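Local coordinates for methylated-DNA--protein-cysteine methyltransferase (Thermococcus kodakarensis, PDB 1MGT) that repairs O6-methylguanine and O4-methylthymine in DNA by moving the methyl group onto one of its own cysteines, a one-off reaction that leaves it irreversibly inactivated, at residues 67-71 with 136-140; 105-109 with 164-169; 22-26 with 82-87; 12-16 with 28-33. All blocks are in the same frame, centred on the assembly; numbering follows the deposited sequence.

Contact 1. Residues 67-71 with 136-140; sequences VFKVL and PIVVP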
# COMPACT_ATOMS: atom_id res chain seq x y z
N VAL A 67 -6.97 0.26 -8.26
CA VAL A 67 -5.67 0.00 -7.66
C VAL A 67 -4.73 -0.56 -8.73
O VAL A 67 -3.58 -0.13 -8.82
CB VAL A 67 -5.74 -0.91 -6.45
CG1 VAL A 67 -4.34 -1.26 -5.94
CG2 VAL A 67 -6.58 -0.28 -5.34
N PHE A 68 -5.17 -1.49 -9.58
CA PHE A 68 -4.34 -2.03 -10.64
C PHE A 68 -3.87 -0.93 -11.60
O PHE A 68 -2.72 -0.97 -12.06
CB PHE A 68 -5.11 -3.10 -11.43
CG PHE A 68 -4.28 -3.75 -12.51
CD1 PHE A 68 -3.23 -4.57 -12.20
CD2 PHE A 68 -4.61 -3.51 -13.84
CE1 PHE A 68 -2.47 -5.17 -13.20
CE2 PHE A 68 -3.87 -4.11 -14.85
CZ PHE A 68 -2.80 -4.92 -14.52
N LYS A 69 -4.74 0.03 -11.89
CA LYS A 69 -4.37 1.15 -12.77
C LYS A 69 -3.25 1.97 -12.13
O LYS A 69 -2.39 2.48 -12.87
CB LYS A 69 -5.57 2.03 -13.06
CG LYS A 69 -6.49 1.41 -14.13
CD LYS A 69 -7.71 2.30 -14.28
CE LYS A 69 -8.73 1.72 -15.26
NZ LYS A 69 -9.83 2.74 -15.45
N VAL A 70 -3.27 2.12 -10.80
CA VAL A 70 -2.16 2.87 -10.18
C VAL A 70 -0.89 2.04 -10.29
O VAL A 70 0.21 2.50 -10.61
CB VAL A 70 -2.49 3.15 -8.69
CG1 VAL A 70 -1.28 3.76 -7.99
CG2 VAL A 70 -3.68 4.09 -8.63
N LEU A 71 -0.98 0.72 -10.01
CA LEU A 71 0.14 -0.17 -10.08
C LEU A 71 0.86 -0.13 -11.44
O LEU A 71 2.09 -0.10 -11.46
CB LEU A 71 -0.32 -1.64 -9.85
CG LEU A 71 0.76 -2.69 -9.59
CD1 LEU A 71 0.18 -3.88 -8.80
CD2 LEU A 71 1.36 -3.21 -10.88
N PRO A 136 -0.97 -0.29 0.69
CA PRO A 136 0.16 -0.60 -0.20
C PRO A 136 -0.26 -0.32 -1.63
O PRO A 136 -1.46 -0.25 -2.01
CB PRO A 136 0.45 -2.06 0.03
CG PRO A 136 -0.82 -2.63 0.58
CD PRO A 136 -1.40 -1.52 1.42
N ILE A 137 0.73 -0.13 -2.51
CA ILE A 137 0.57 0.21 -3.89
C ILE A 137 0.21 1.68 -4.07
O ILE A 137 1.01 2.47 -4.60
CB ILE A 137 -0.38 -0.65 -4.73
CG1 ILE A 137 -0.00 -2.14 -4.62
CG2 ILE A 137 -0.36 -0.21 -6.21
CD1 ILE A 137 -1.12 -3.04 -5.15
N VAL A 138 -0.95 2.10 -3.62
CA VAL A 138 -1.40 3.48 -3.76
C VAL A 138 -0.54 4.41 -2.91
O VAL A 138 -0.15 5.45 -3.47
CB VAL A 138 -2.90 3.60 -3.50
CG1 VAL A 138 -3.63 2.63 -4.46
CG2 VAL A 138 -3.25 3.21 -2.09
N VAL A 139 -0.27 4.09 -1.67
CA VAL A 139 0.66 4.94 -0.83
C VAL A 139 1.94 4.17 -1.12
O VAL A 139 2.07 2.97 -0.77
CB VAL A 139 0.25 4.92 0.64
CG1 VAL A 139 1.40 5.41 1.53
CG2 VAL A 139 -0.97 5.82 0.83
N PRO A 140 2.85 4.75 -1.89
CA PRO A 140 4.01 4.01 -2.34
C PRO A 140 5.13 3.73 -1.43
O PRO A 140 6.30 4.12 -1.72
CB PRO A 140 4.38 4.80 -3.62
CG PRO A 140 4.16 6.21 -3.17
CD PRO A 140 2.82 6.13 -2.42
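Ile137 pushes its side chain against the last turns of helix 63-71, where Val67, Val70 and Leu71 receive it. The contact is apolar, and both branches of the isoleucine are used. The longer one ends at CD1, which comes to 3.8 Å from Val67 CG1 and 4.0 Å from Leu71 CD1, wedged between two residues one helical turn apart. The shorter one, CG2, stands anti to the backbone N (CG1 at chi1 -54°) and lies 3.9 Å from both CA and CB of Leu71. Val67 meets the isoleucine at about a right angle. Val138 adds a second, looser layer: its CG1 is 4.2 Å from Val67 CG1 and 4.4 Å from Val70 CG1.

Polar atoms serve the two backbones separately. Leu71 N closes a helical bond on Val67 O, while Val138 N makes a weak 2.9 Å bond to Pro136 O. With Ile137 at positive phi (77°), that bond fits a classic gamma turn, which thrusts the isoleucine out of the loop toward the helix. The loop runs straight on through Pro140, which opens the family's Pro-Cys-His-Arg motif, into Cys141, the inferred nucleophile and methyl acceptor. This is therefore a buried joint between the N-terminal part and the chain leading to the active site.

Around it, Asn77 ND2 bonds to Val138 O. Strand 24-30 lends Ile27 and Phe29 to the loop, strand 12-20 packs Ile16 and Val18 on Val67, and helix 91-103 lies against Val139 and Pro140.

Contact 2. Residues 105-109 with 164-169; sequences KRGSV and LEIEGV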
# COMPACT_ATOMS: atom_id res chain seq x y z
N LYS A 105 7.89 10.41 -6.60
CA LYS A 105 7.33 10.02 -7.88
C LYS A 105 7.70 8.66 -8.41
O LYS A 105 8.74 8.09 -8.12
CB LYS A 105 7.72 11.07 -8.95
CG LYS A 105 7.45 12.50 -8.57
CD LYS A 105 6.00 12.84 -8.40
CE LYS A 105 5.81 14.23 -7.79
NZ LYS A 105 6.28 15.29 -8.74
N ARG A 106 6.81 8.15 -9.26
CA ARG A 106 7.04 6.85 -9.90
C ARG A 106 8.36 6.90 -10.67
O ARG A 106 8.57 7.86 -11.41
CB ARG A 106 5.88 6.64 -10.89
CG ARG A 106 5.79 5.21 -11.41
CD ARG A 106 4.62 5.14 -12.43
NE ARG A 106 4.64 3.79 -13.02
CZ ARG A 106 3.97 2.78 -12.45
NH1 ARG A 106 3.27 2.99 -11.35
NH2 ARG A 106 4.04 1.59 -13.04
N GLY A 107 9.20 5.91 -10.49
CA GLY A 107 10.50 5.86 -11.17
C GLY A 107 11.62 6.35 -10.24
O GLY A 107 12.80 6.29 -10.61
N SER A 108 11.26 6.83 -9.05
CA SER A 108 12.27 7.29 -8.11
C SER A 108 12.07 6.60 -6.76
O SER A 108 11.05 5.92 -6.58
CB SER A 108 12.23 8.82 -7.92
OG SER A 108 11.13 9.14 -7.07
N VAL A 109 13.05 6.72 -5.89
CA VAL A 109 13.02 6.12 -4.56
C VAL A 109 13.51 7.16 -3.55
O VAL A 109 13.89 8.26 -3.95
CB VAL A 109 13.89 4.86 -4.44
CG1 VAL A 109 13.43 3.75 -5.40
CG2 VAL A 109 15.36 5.19 -4.71
N LEU A 164 9.04 -2.30 -7.89
CA LEU A 164 10.10 -1.38 -8.37
C LEU A 164 10.43 -1.64 -9.82
O LEU A 164 10.62 -0.70 -10.61
CB LEU A 164 11.33 -1.46 -7.47
CG LEU A 164 11.09 -0.85 -6.06
CD1 LEU A 164 12.24 -1.15 -5.12
CD2 LEU A 164 10.84 0.65 -6.19
N GLU A 165 10.48 -2.90 -10.21
CA GLU A 165 10.80 -3.26 -11.59
C GLU A 165 9.80 -2.69 -12.57
O GLU A 165 10.13 -2.11 -13.62
CB GLU A 165 10.89 -4.79 -11.71
CG GLU A 165 10.87 -5.23 -13.18
CD GLU A 165 11.33 -6.66 -13.37
OE1 GLU A 165 12.02 -6.91 -14.40
OE2 GLU A 165 11.02 -7.51 -12.51
N ILE A 166 8.51 -2.81 -12.24
CA ILE A 166 7.40 -2.32 -13.02
C ILE A 166 7.48 -0.82 -13.23
O ILE A 166 7.04 -0.26 -14.24
CB ILE A 166 6.09 -2.66 -12.26
CG1 ILE A 166 5.71 -4.12 -12.52
CG2 ILE A 166 4.97 -1.71 -12.55
CD1 ILE A 166 5.00 -4.38 -13.83
N GLU A 167 7.98 -0.11 -12.22
CA GLU A 167 8.12 1.34 -12.27
C GLU A 167 9.41 1.80 -12.93
O GLU A 167 9.66 3.02 -12.99
CB GLU A 167 8.08 1.88 -10.81
CG GLU A 167 6.68 1.69 -10.22
CD GLU A 167 6.50 2.21 -8.81
OE1 GLU A 167 5.34 2.24 -8.33
OE2 GLU A 167 7.50 2.61 -8.17
N GLY A 168 10.26 0.90 -13.37
CA GLY A 168 11.50 1.21 -14.05
C GLY A 168 12.69 1.50 -13.17
O GLY A 168 13.64 2.17 -13.64
N VAL A 169 12.69 1.04 -11.94
CA VAL A 169 13.80 1.25 -11.02
C VAL A 169 14.69 0.00 -11.05
O VAL A 169 14.19 -1.09 -10.66
CB VAL A 169 13.33 1.49 -9.58
CG1 VAL A 169 14.50 1.64 -8.63
CG2 VAL A 169 12.40 2.70 -9.52
O HOH W 1 9.60 4.34 -8.39
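Gly107 and Glu167 bring two chain reversals together, their CA atoms 5.2 Å apart: a type II beta turn from Lys105 to Ser108 and the Schellman motif that ends helix 157-166 at Gly168. Gly107 CA reaches Glu167 O in a 3.5 Å CA-H...O contact. Both glycines have positive phi, and a side chain on Gly107 would jam against its preceding carbonyl oxygen.

Arg106, extended from CG to NE, lays one guanidinium face over Glu167 CG, which sits 3.7 Å above the plane. No N-H of Arg106 points at the carboxylate: Arg106 NH1 and Glu167 OE1 form a long salt bridge of 3.7 Å, the oxygen well out of the guanidinium plane. Each group has a firmer partner elsewhere. Arg106 NH2 bonds to Leu71 O at the end of helix 63-71, while Glu167 OE1 takes His142 NE2 and a salt bridge from Arg143, consistent with the Glu-His pairing beside the reactive cysteine in this family. Cutting the arginine back to an alanine here is likely to leave Leu71 O without this donor and to uncover Glu167 CG.

Farther along, Val109 CG1 rests 4.0 Å from Val169 CG1 and also touches Leu164 CD2. Between the two turns one water takes the hydrogen of Gly107 N and gives its own to Ser108 O and, at 2.7 Å, to Glu167 OE2.

Contact 3. Residues 22-26 with 82-87; sequences GRVQG and RELSFE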
# COMPACT_ATOMS: atom_id res chain seq x y z
N GLY A 22 -17.79 2.58 1.78
CA GLY A 22 -18.00 4.06 1.52
C GLY A 22 -16.74 4.61 0.84
O GLY A 22 -16.83 5.28 -0.19
N ARG A 23 -15.59 4.39 1.44
CA ARG A 23 -14.27 4.79 0.96
C ARG A 23 -13.35 3.59 1.29
O ARG A 23 -13.77 2.69 2.03
CB ARG A 23 -13.78 6.08 1.56
CG ARG A 23 -14.22 7.35 0.82
CD ARG A 23 -13.51 8.58 1.43
NE ARG A 23 -13.78 8.61 2.86
CZ ARG A 23 -13.39 9.50 3.76
NH1 ARG A 23 -12.63 10.54 3.41
NH2 ARG A 23 -13.75 9.36 5.03
N VAL A 24 -12.14 3.58 0.78
CA VAL A 24 -11.21 2.48 1.05
C VAL A 24 -10.68 2.46 2.46
O VAL A 24 -10.21 3.42 3.05
CB VAL A 24 -10.05 2.52 0.02
CG1 VAL A 24 -9.01 1.46 0.36
CG2 VAL A 24 -10.58 2.38 -1.40
N GLN A 25 -10.73 1.27 3.09
CA GLN A 25 -10.26 1.04 4.42
C GLN A 25 -8.93 0.27 4.41
O GLN A 25 -8.15 0.33 5.36
CB GLN A 25 -11.29 0.17 5.20
CG GLN A 25 -12.58 0.95 5.49
CD GLN A 25 -13.60 0.07 6.20
OE1 GLN A 25 -13.95 -0.96 5.66
NE2 GLN A 25 -14.06 0.46 7.40
N GLY A 26 -8.73 -0.54 3.36
CA GLY A 26 -7.45 -1.30 3.36
C GLY A 26 -7.25 -1.97 2.02
O GLY A 26 -8.20 -2.27 1.28
N ARG A 82 -8.06 10.74 -2.58
CA ARG A 82 -9.45 11.03 -2.24
C ARG A 82 -10.32 9.80 -2.00
O ARG A 82 -11.39 9.94 -1.41
CB ARG A 82 -10.06 11.85 -3.41
CG ARG A 82 -9.62 11.28 -4.74
CD ARG A 82 -10.68 10.48 -5.46
NE ARG A 82 -11.36 11.26 -6.50
CZ ARG A 82 -12.02 12.39 -6.35
NH1 ARG A 82 -12.58 12.98 -7.41
NH2 ARG A 82 -12.16 12.97 -5.17
N GLU A 83 -9.89 8.64 -2.46
CA GLU A 83 -10.66 7.42 -2.25
C GLU A 83 -10.37 6.77 -0.89
O GLU A 83 -11.10 5.85 -0.50
CB GLU A 83 -10.29 6.38 -3.31
CG GLU A 83 -10.28 6.85 -4.74
CD GLU A 83 -11.67 6.92 -5.35
OE1 GLU A 83 -12.65 6.65 -4.64
OE2 GLU A 83 -11.75 7.26 -6.55
N LEU A 84 -9.33 7.21 -0.20
CA LEU A 84 -8.93 6.63 1.08
C LEU A 84 -9.68 7.16 2.27
O LEU A 84 -9.82 8.37 2.43
CB LEU A 84 -7.41 6.87 1.30
CG LEU A 84 -6.53 6.35 0.15
CD1 LEU A 84 -5.06 6.66 0.42
CD2 LEU A 84 -6.72 4.85 -0.06
N SER A 85 -10.14 6.27 3.17
CA SER A 85 -10.86 6.78 4.33
C SER A 85 -9.98 7.27 5.45
O SER A 85 -10.43 8.07 6.28
CB SER A 85 -11.76 5.66 4.91
OG SER A 85 -10.90 4.74 5.56
N PHE A 86 -8.74 6.80 5.57
CA PHE A 86 -7.83 7.12 6.64
C PHE A 86 -8.37 6.64 7.99
O PHE A 86 -7.95 7.14 9.03
CB PHE A 86 -7.38 8.59 6.73
CG PHE A 86 -6.39 8.84 5.60
CD1 PHE A 86 -6.80 9.46 4.44
CD2 PHE A 86 -5.08 8.40 5.75
CE1 PHE A 86 -5.92 9.68 3.39
CE2 PHE A 86 -4.21 8.62 4.69
CZ PHE A 86 -4.61 9.24 3.54
N GLU A 87 -9.29 5.67 7.98
CA GLU A 87 -9.80 5.14 9.25
C GLU A 87 -8.69 4.27 9.84
O GLU A 87 -8.06 3.52 9.08
CB GLU A 87 -11.04 4.26 9.00
CG GLU A 87 -12.28 5.05 8.64
CD GLU A 87 -13.49 4.19 8.30
OE1 GLU A 87 -13.55 3.00 8.64
OE2 GLU A 87 -14.44 4.68 7.66
O HOH W 2 -8.35 2.80 6.53
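Val24 and Leu84 form a single backbone bridge, with Val24 bonded through both its polar atoms. Its N gives a nearly straight 2.8 Å bond to Glu83 O. Its O has two donors: Ser85 N, at 2.9 Å in the carbonyl plane, and Ser85 OG, tilted above that plane. With chi1 at 74°, Ser85 OG lies between its own N and carbonyl carbon, from where it also accepts from Glu87 N, 3.1 Å away, in an ST turn.

Gln25 NE2 meets Glu87 OE1 at 2.9 Å on the syn side but 32° out of the carboxylate plane; the carboxylate oxygen is in the amide plane, though the two planes are nearly perpendicular. The same NE2 bonds to Ser53 O. A leucine in place of Gln25 would probably leave both Glu87 OE1 and Ser53 O without this donor. One water joins Gln25 O to Glu87 O, with a weak bond to Ser85 OG. Arg23 lays a guanidinium face over Ser85 CA, 3.7 Å from the plane.

The bridge ties the start of strand 24-30, where Gln25 and Gly26 make a classic beta bulge opposite Ile19 of strand 12-20, to the loop before helix 91-103, while Tyr63 of helix 63-71 touches Val24 and Glu83.

Contact 4. Residues 12-16 with 28-33; sequences RVVWI and AFAFDR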
# COMPACT_ATOMS: atom_id res chain seq x y z
N ARG A 12 3.10 -12.98 -15.06
CA ARG A 12 2.84 -12.99 -13.61
C ARG A 12 1.35 -12.76 -13.36
O ARG A 12 0.64 -12.20 -14.19
CB ARG A 12 3.63 -11.88 -12.91
CG ARG A 12 5.13 -11.93 -13.23
CD ARG A 12 5.93 -11.34 -12.07
NE ARG A 12 5.89 -12.24 -10.93
CZ ARG A 12 6.83 -12.37 -10.00
NH1 ARG A 12 7.94 -11.65 -10.05
NH2 ARG A 12 6.64 -13.25 -9.01
N VAL A 13 0.92 -13.20 -12.18
CA VAL A 13 -0.49 -13.01 -11.82
C VAL A 13 -0.47 -12.22 -10.51
O VAL A 13 0.37 -12.57 -9.67
CB VAL A 13 -1.24 -14.33 -11.63
CG1 VAL A 13 -2.59 -14.10 -10.99
CG2 VAL A 13 -1.47 -14.99 -13.01
N VAL A 14 -1.24 -11.17 -10.41
CA VAL A 14 -1.28 -10.38 -9.18
C VAL A 14 -2.74 -10.38 -8.67
O VAL A 14 -3.63 -10.02 -9.43
CB VAL A 14 -0.87 -8.91 -9.41
CG1 VAL A 14 -1.00 -8.10 -8.15
CG2 VAL A 14 0.60 -8.86 -9.89
N TRP A 15 -2.92 -10.71 -7.41
CA TRP A 15 -4.25 -10.70 -6.79
C TRP A 15 -4.36 -9.43 -5.94
O TRP A 15 -3.41 -9.16 -5.20
CB TRP A 15 -4.35 -11.91 -5.83
CG TRP A 15 -4.58 -13.19 -6.59
CD1 TRP A 15 -3.66 -14.02 -7.14
CD2 TRP A 15 -5.86 -13.77 -6.86
NE1 TRP A 15 -4.28 -15.08 -7.76
CE2 TRP A 15 -5.63 -14.95 -7.60
CE3 TRP A 15 -7.17 -13.38 -6.56
CZ2 TRP A 15 -6.68 -15.76 -8.03
CZ3 TRP A 15 -8.21 -14.20 -7.00
CH2 TRP A 15 -7.95 -15.37 -7.72
N ILE A 16 -5.44 -8.69 -6.06
CA ILE A 16 -5.59 -7.46 -5.27
C ILE A 16 -6.89 -7.55 -4.46
O ILE A 16 -7.91 -7.95 -5.03
CB ILE A 16 -5.60 -6.23 -6.18
CG1 ILE A 16 -4.21 -6.02 -6.86
CG2 ILE A 16 -5.95 -4.96 -5.41
CD1 ILE A 16 -4.27 -4.93 -7.94
N ALA A 28 -4.61 -5.01 -0.01
CA ALA A 28 -3.57 -6.02 0.13
C ALA A 28 -3.33 -6.60 -1.28
O ALA A 28 -4.18 -6.51 -2.15
CB ALA A 28 -3.89 -7.16 1.08
N PHE A 29 -2.16 -7.21 -1.48
CA PHE A 29 -1.90 -7.80 -2.79
C PHE A 29 -0.94 -8.98 -2.58
O PHE A 29 -0.24 -9.04 -1.58
CB PHE A 29 -1.39 -6.86 -3.84
CG PHE A 29 0.05 -6.47 -3.73
CD1 PHE A 29 0.99 -7.03 -4.59
CD2 PHE A 29 0.46 -5.55 -2.79
CE1 PHE A 29 2.33 -6.66 -4.52
CE2 PHE A 29 1.80 -5.18 -2.71
CZ PHE A 29 2.71 -5.75 -3.57
N ALA A 30 -0.95 -9.88 -3.56
CA ALA A 30 -0.06 -11.05 -3.42
C ALA A 30 -0.05 -11.74 -4.80
O ALA A 30 -0.81 -11.36 -5.69
CB ALA A 30 -0.62 -12.01 -2.38
N PHE A 31 0.80 -12.75 -4.93
CA PHE A 31 0.85 -13.47 -6.22
C PHE A 31 -0.04 -14.69 -6.24
O PHE A 31 -0.05 -15.40 -7.26
CB PHE A 31 2.29 -13.87 -6.49
CG PHE A 31 3.24 -12.71 -6.59
CD1 PHE A 31 4.39 -12.68 -5.82
CD2 PHE A 31 2.97 -11.69 -7.49
CE1 PHE A 31 5.26 -11.60 -5.95
CE2 PHE A 31 3.84 -10.61 -7.61
CZ PHE A 31 4.98 -10.59 -6.84
N ASP A 32 -0.77 -14.96 -5.16
CA ASP A 32 -1.67 -16.13 -5.15
C ASP A 32 -2.84 -15.78 -4.22
O ASP A 32 -2.67 -14.94 -3.33
CB ASP A 32 -0.94 -17.39 -4.76
CG ASP A 32 -0.49 -17.43 -3.31
OD1 ASP A 32 0.67 -17.06 -3.06
OD2 ASP A 32 -1.30 -17.82 -2.44
N ARG A 33 -4.00 -16.38 -4.42
CA ARG A 33 -5.17 -16.02 -3.60
C ARG A 33 -5.05 -16.37 -2.14
O ARG A 33 -5.55 -15.63 -1.27
CB ARG A 33 -6.44 -16.60 -4.25
CG ARG A 33 -7.72 -16.15 -3.59
CD ARG A 33 -8.98 -16.77 -4.20
NE ARG A 33 -10.16 -15.99 -3.82
CZ ARG A 33 -10.77 -16.02 -2.64
NH1 ARG A 33 -10.37 -16.80 -1.64
NH2 ARG A 33 -11.84 -15.24 -2.44
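Trp15 and Ala30 are a hydrogen-bonded antiparallel pair in the hairpin of strands 12-20 and 24-30. Trp15 N reaches Ala30 O at 2.8 Å in an almost straight bond, and Ala30 N returns one to Trp15 O. Next to them Ile16 and Phe29 form the non-hydrogen-bonded pair, Ile16 CG1 touching Phe29 CB on the face of the sheet that these two residues share.

The indole of Trp15 lies on the other side and can be followed outward. CB sits 3.6 Å from Ala30 O. From there CG stands anti to the carbonyl carbon (chi1 -77°), which carries the ring under the start of helix 33-49. CD1 has Asp32 C 3.5 Å away, over the ring face, and NE1 passes 3.6 Å from Arg33 N. The six-membered ring then receives Arg33 CB squarely over its centre, 3.7 Å from the centroid, a CH-pi contact. At the far rim CZ3 and CH2 run alongside Arg33 CD. Asp32 itself is the N-cap of this helix and bonds to Thr35 OG1.

At the other end Arg12, bent at chi3, spreads its guanidinium flat on the Phe31 ring, the planes 17° apart and CZ 4.3 Å from the ring centroid: a stacked cation-pi pair. Phe31 also turns its edge to Val13 O. Glu159 and Phe162 of helix 157-166 lie against Phe31 and Arg12.

Beside the two backbone bonds and some aliphatic packing, then, the two arginines use aromatic faces: one gives its methylenes to an indole and the other its charge to a phenyl ring, with no salt bridge between the two segments.

How the contacts relate
Contact 4 closes first along the chain, before contact 1 opens; contact 1 crosses both 2 and 3, and contact 3 crosses 4. Contacts 3 and 4 occupy the two ends of strand 24-30, their centres about 21 Å apart. Contact 1 is the middle piece, its centre 12 to 13 Å from each of the others and touching all three: Ile137 packs on Phe29 of contact 4, Val139 on Leu84 of contact 3, and helix 63-71 meets Arg106 of contact 2. Contacts 2 and 3 lie on opposite sides of the chain's centre, about 25 Å apart. The sheet-bearing N-terminal part and the DNA-binding part are thus joined partly through the loop that leads into Cys141, the inferred nucleophile.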